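Local structure of phosphoglycerate dehydrogenase (Lactobacillus plantarum, 3EVT) at residues Ser101-Met106 with Gln150-Lys155; Ile224-Gly229 with His276-Ile281. The protein probably catalyses the NAD-dependent oxidation of 3-phospho-D-glycerate to 3-phosphooxypyruvate, the step that opens the phosphorylated route to serine. All coordinates share one frame; numbering follows the deposited sequence.

How the interactions relate
Along the chain, helix 93-110 comes first and supplies residues 101-106; 43 residues later helix 147-158 returns to it at 150-155, closing interaction 1 around a segment that includes strand 139-143. Interaction 2 follows in series: the end of strand 222-225 is rejoined, after 46 intervening residues, by the loop that precedes helix 284-302. The two contacts neither nest nor cross, yet they meet at helix 93-110, where Val-102 packs on Ile-226, Met-106 on Ile-224 and Ser-101 on Ser-278. Interaction 1 joins two helices over a face of the seven-stranded parallel sheet, interaction 2 joins two loops past the C-terminal ends of its strands, and both reach the second subunit.

Interaction 1 (Ser101-Met106 with Gln150-Lys155); sequences SVLAAM and QSLAAK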
loop_
_atom_site.group_PDB
_atom_site.type_symbol
_atom_site.label_atom_id
_atom_site.label_comp_id
_atom_site.label_asym_id
_atom_site.label_seq_id
_atom_site.Cartn_x
_atom_site.Cartn_y
_atom_site.Cartn_z
ATOM N N SER A 101 7.823 -5.702 -2.144
ATOM C CA SER A 101 8.264 -6.099 -3.504
ATOM C C SER A 101 7.153 -6.539 -4.417
ATOM O O SER A 101 7.151 -6.196 -5.599
ATOM C CB SER A 101 9.274 -7.229 -3.437
ATOM O OG SER A 101 10.456 -6.743 -2.800
ATOM N N VAL A 102 6.203 -7.314 -3.903
ATOM C CA VAL A 102 5.065 -7.697 -4.766
ATOM C C VAL A 102 4.220 -6.457 -5.122
ATOM O O VAL A 102 3.832 -6.252 -6.282
ATOM C CB VAL A 102 4.210 -8.783 -4.128
ATOM C CG1 VAL A 102 2.990 -9.116 -5.043
ATOM C CG2 VAL A 102 5.078 -10.035 -3.893
ATOM N N LEU A 103 3.931 -5.618 -4.141
ATOM C CA LEU A 103 3.123 -4.418 -4.417
ATOM C C LEU A 103 3.840 -3.573 -5.480
ATOM O O LEU A 103 3.199 -2.987 -6.361
ATOM C CB LEU A 103 2.884 -3.604 -3.132
ATOM C CG LEU A 103 2.101 -4.229 -1.953
ATOM C CD1 LEU A 103 2.175 -3.273 -0.759
ATOM C CD2 LEU A 103 0.633 -4.505 -2.318
ATOM N N ALA A 104 5.176 -3.529 -5.386
ATOM C CA ALA A 104 6.013 -2.729 -6.255
ATOM C C ALA A 104 5.917 -3.228 -7.676
ATOM O O ALA A 104 5.832 -2.433 -8.631
ATOM C CB ALA A 104 7.487 -2.781 -5.760
ATOM N N ALA A 105 5.933 -4.549 -7.835
ATOM C CA ALA A 105 5.836 -5.119 -9.148
ATOM C C ALA A 105 4.478 -4.748 -9.766
ATOM O O ALA A 105 4.400 -4.378 -10.936
ATOM C CB ALA A 105 6.020 -6.647 -9.060
ATOM N N MET A 106 3.416 -4.867 -8.972
ATOM C CA MET A 106 2.053 -4.699 -9.443
ATOM C C MET A 106 1.798 -3.234 -9.740
ATOM O O MET A 106 1.250 -2.899 -10.789
ATOM C CB MET A 106 1.008 -5.222 -8.399
ATOM C CG MET A 106 0.963 -6.758 -8.136
ATOM S SD MET A 106 -0.451 -7.332 -7.108
ATOM C CE MET A 106 -0.146 -6.536 -5.565
ATOM N N GLN A 150 0.078 -13.978 4.113
ATOM C CA GLN A 150 -0.845 -13.255 4.975
ATOM C C GLN A 150 -0.479 -11.783 5.103
ATOM O O GLN A 150 -1.359 -10.909 5.202
ATOM C CB GLN A 150 -0.825 -13.889 6.369
ATOM C CG GLN A 150 -1.533 -15.260 6.457
ATOM C CD GLN A 150 -1.360 -15.891 7.822
ATOM O OE1 GLN A 150 -1.401 -15.204 8.837
ATOM N NE2 GLN A 150 -1.130 -17.199 7.849
ATOM N N SER A 151 0.827 -11.497 5.120
ATOM C CA SER A 151 1.248 -10.099 5.189
ATOM C C SER A 151 1.033 -9.408 3.841
ATOM O O SER A 151 0.623 -8.267 3.804
ATOM C CB SER A 151 2.660 -9.942 5.760
ATOM O OG SER A 151 3.642 -10.070 4.749
ATOM N N LEU A 152 1.238 -10.125 2.736
ATOM C CA LEU A 152 0.859 -9.589 1.420
ATOM C C LEU A 152 -0.651 -9.313 1.342
ATOM O O LEU A 152 -1.065 -8.217 0.936
ATOM C CB LEU A 152 1.302 -10.502 0.276
ATOM C CG LEU A 152 0.851 -10.025 -1.126
ATOM C CD1 LEU A 152 1.266 -8.561 -1.433
ATOM C CD2 LEU A 152 1.339 -10.989 -2.252
ATOM N N ALA A 153 -1.462 -10.318 1.714
ATOM C CA ALA A 153 -2.922 -10.160 1.868
ATOM C C ALA A 153 -3.369 -8.928 2.675
ATOM O O ALA A 153 -4.315 -8.208 2.282
ATOM C CB ALA A 153 -3.532 -11.412 2.486
ATOM N N ALA A 154 -2.741 -8.714 3.831
ATOM C CA ALA A 154 -3.101 -7.569 4.674
ATOM C C ALA A 154 -2.866 -6.270 3.900
ATOM O O ALA A 154 -3.711 -5.376 3.915
ATOM C CB ALA A 154 -2.282 -7.559 5.999
ATOM N N LYS A 155 -1.712 -6.148 3.234
ATOM C CA LYS A 155 -1.435 -4.858 2.561
ATOM C C LYS A 155 -2.330 -4.626 1.345
ATOM O O LYS A 155 -2.845 -3.532 1.147
ATOM C CB LYS A 155 0.021 -4.750 2.155
ATOM C CG LYS A 155 0.998 -4.702 3.288
ATOM C CD LYS A 155 2.430 -4.755 2.737
ATOM C CE LYS A 155 3.360 -5.147 3.855
ATOM N NZ LYS A 155 3.374 -4.047 4.826
#
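Val-102 and Leu-152 carry the centre of this helix-helix contact, their side chains crossing at about a right angle. Both methyls of Leu-152 are turned to the valine: CD2 lies 3.7 Å from Val-102 CG1, while CD1 stands 4.0 Å from Val-102 CB. The bond from CA to CB of Leu-152 runs alongside the opposing helix rather than at it, and it is the extended first torsion, with CG opposite the backbone N (chi1 176°), that swings the branched end inward. Leu-103 slides past the same leucine in the opposite direction, with its CD2 4.2 Å from Leu-152 CD1. The other methyl of Leu-103, CD1, rests on the aliphatic stem of Lys-155, which the leucine side chain crosses at about a right angle, 3.8 Å from the lysine CD and 3.9 Å from its CB. The lysine chain then bends at chi4 (-67°), and its ammonium group leads away to a salt bridge with Asp-96. Leu-159 of the second subunit packs on both Leu-103 and Lys-155. On the sheet side, Leu-152 rests on Leu-140, Ile-142 and Val-196, so an alanine here would probably leave Val-102 CG1 without its closest partner in this contact and open a gap above strands 139-143 and 194-197. The axes of the two short segments stay 10.8 Å apart, cross at -49°, and are bridged by side chains alone. Helix 147-158 follows strand 139-143 through a glycine-rich turn that fits the GxGxxG pattern, and its packing against a neighbouring helix over the parallel sheet belongs to the Rossmann-type NAD-binding domain of the D-2-hydroxyacid dehydrogenases.

Interaction 2 (Ile224-Gly229 with His276-Ile281); sequences INIGRG and HISGQI
The guanidinium of Arg-228 and the imidazole of His-276 meet at their edges, each near the plane of the other group, and neither lies over the other's face. NH2 of the arginine approaches CE1 of the histidine at 3.4 Å and its NE2 at 3.9 Å, with the two planes inclined by 47°, so this is close apposition and not a stack. Arg-228 leaves its backbone pointing away from the loop 276-281, and bends at chi2 and chi3 bring the guanidinium back. His-276 has its own polar partner: ND1 is hydrogen-bonded to Glu-257, which should limit rotation of the ring, and Trp-126 of the second subunit packs on it. The trio Arg-228, Glu-257 and His-276 matches in sequence context the arginine, glutamate and histidine of the active site in D-2-hydroxyacid dehydrogenases, consistent with a catalytic cleft at the C-terminal ends of the strands of the Rossmann-type sheet. Beside it, Ile-226 CG2 faces Ser-278 OG at 4.0 Å, a loose apolar-to-hydroxyl contact. Bonds within each segment shape its backbone. Asn-225 forms an Asx turn, its OD1 accepting from Gly-227 N at 2.8 Å from above the carbonyl plane, while its ND2 donates to Arg-228 O at 3.0 Å; the one amide thus braces the backbone on either side of the Gly-227 to Arg-228 peptide. In 276-281, a type I turn runs from Ile-277 to Gln-280, closed by Gln-280 N to Ile-277 O at 3.0 Å; from outside, the carboxylate of Asp-252 also accepts from the backbone N of both Ile-277 and Ser-278.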
loop_
_atom_site.group_PDB
_atom_site.type_symbol
_atom_site.label_atom_id
_atom_site.label_comp_id
_atom_site.label_asym_id
_atom_site.label_seq_id
_atom_site.Cartn_x
_atom_site.Cartn_y
_atom_site.Cartn_z
ATOM N N ILE A 224 3.301 -13.287 -10.799
ATOM C CA ILE A 224 4.457 -12.876 -10.019
ATOM C C ILE A 224 5.014 -14.044 -9.254
ATOM O O ILE A 224 4.284 -14.690 -8.521
ATOM C CB ILE A 224 4.120 -11.717 -9.045
ATOM C CG1 ILE A 224 3.645 -10.477 -9.844
ATOM C CG2 ILE A 224 5.379 -11.392 -8.182
ATOM C CD1 ILE A 224 2.591 -9.730 -9.214
ATOM N N ASN A 225 6.312 -14.303 -9.384
ATOM C CA ASN A 225 6.914 -15.450 -8.684
ATOM C C ASN A 225 7.916 -15.023 -7.635
ATOM O O ASN A 225 8.992 -14.521 -7.942
ATOM C CB ASN A 225 7.604 -16.451 -9.652
ATOM C CG ASN A 225 7.925 -17.765 -8.962
ATOM O OD1 ASN A 225 7.557 -17.959 -7.796
ATOM N ND2 ASN A 225 8.589 -18.678 -9.665
ATOM N N ILE A 226 7.569 -15.231 -6.380
ATOM C CA ILE A 226 8.489 -14.959 -5.295
ATOM C C ILE A 226 8.571 -16.266 -4.503
ATOM O O ILE A 226 8.891 -16.269 -3.336
ATOM C CB ILE A 226 7.985 -13.812 -4.389
ATOM C CG1 ILE A 226 6.501 -14.002 -4.066
ATOM C CG2 ILE A 226 8.222 -12.436 -5.034
ATOM C CD1 ILE A 226 6.085 -13.428 -2.747
ATOM N N GLY A 227 8.241 -17.386 -5.141
ATOM C CA GLY A 227 8.341 -18.703 -4.492
ATOM C C GLY A 227 9.716 -19.196 -4.868
ATOM O O GLY A 227 10.707 -18.600 -4.433
ATOM N N ARG A 228 9.774 -20.247 -5.695
ATOM C CA ARG A 228 11.033 -20.797 -6.217
ATOM C C ARG A 228 10.977 -20.879 -7.715
ATOM O O ARG A 228 9.909 -21.014 -8.307
ATOM C CB ARG A 228 11.264 -22.218 -5.706
ATOM C CG ARG A 228 10.691 -22.465 -4.364
ATOM C CD ARG A 228 11.800 -22.632 -3.369
ATOM N NE ARG A 228 12.493 -21.375 -3.211
ATOM C CZ ARG A 228 13.802 -21.206 -3.372
ATOM N NH1 ARG A 228 14.586 -22.238 -3.681
ATOM N NH2 ARG A 228 14.322 -19.993 -3.207
ATOM N N GLY A 229 12.133 -20.793 -8.351
ATOM C CA GLY A 229 12.196 -20.803 -9.800
ATOM C C GLY A 229 11.369 -21.869 -10.494
ATOM O O GLY A 229 10.495 -21.547 -11.301
ATOM N N HIS A 276 16.479 -12.238 -7.309
ATOM C CA HIS A 276 16.207 -12.799 -5.972
ATOM C C HIS A 276 16.422 -11.798 -4.833
ATOM O O HIS A 276 16.974 -12.154 -3.765
ATOM C CB HIS A 276 17.051 -14.057 -5.702
ATOM C CG HIS A 276 16.369 -15.067 -4.821
ATOM N ND1 HIS A 276 16.447 -16.429 -5.047
ATOM C CD2 HIS A 276 15.596 -14.915 -3.714
ATOM C CE1 HIS A 276 15.750 -17.070 -4.121
ATOM N NE2 HIS A 276 15.225 -16.174 -3.299
ATOM N N ILE A 277 16.005 -10.555 -5.037
ATOM C CA ILE A 277 16.198 -9.557 -3.998
ATOM C C ILE A 277 15.051 -9.389 -3.018
ATOM O O ILE A 277 15.220 -8.718 -1.995
ATOM C CB ILE A 277 16.450 -8.177 -4.580
ATOM C CG1 ILE A 277 15.429 -7.894 -5.681
ATOM C CG2 ILE A 277 17.891 -8.064 -5.081
ATOM C CD1 ILE A 277 15.547 -6.512 -6.245
ATOM N N SER A 278 13.884 -9.954 -3.307
ATOM C CA SER A 278 12.662 -9.476 -2.621
ATOM C C SER A 278 12.732 -9.605 -1.114
ATOM O O SER A 278 12.135 -8.806 -0.394
ATOM C CB SER A 278 11.390 -10.180 -3.132
ATOM O OG SER A 278 11.414 -11.562 -2.823
ATOM N N GLY A 279 13.434 -10.627 -0.640
ATOM C CA GLY A 279 13.460 -10.905 0.796
ATOM C C GLY A 279 14.648 -10.322 1.568
ATOM O O GLY A 279 14.689 -10.427 2.822
ATOM N N GLN A 280 15.616 -9.744 0.845
ATOM C CA GLN A 280 16.780 -9.104 1.482
ATOM C C GLN A 280 16.382 -7.889 2.324
ATOM O O GLN A 280 15.787 -6.920 1.813
ATOM C CB GLN A 280 17.792 -8.665 0.438
ATOM C CG GLN A 280 18.194 -9.768 -0.492
ATOM C CD GLN A 280 19.468 -9.469 -1.248
ATOM O OE1 GLN A 280 19.655 -8.377 -1.797
ATOM N NE2 GLN A 280 20.357 -10.448 -1.285
ATOM N N ILE A 281 16.688 -7.943 3.616
ATOM C CA ILE A 281 16.383 -6.827 4.505
ATOM C C ILE A 281 17.655 -6.335 5.108
ATOM O O ILE A 281 18.676 -7.030 5.079
ATOM C CB ILE A 281 15.442 -7.212 5.661
ATOM C CG1 ILE A 281 15.935 -8.474 6.377
ATOM C CG2 ILE A 281 14.037 -7.441 5.157
ATOM C CD1 ILE A 281 15.030 -8.859 7.533
#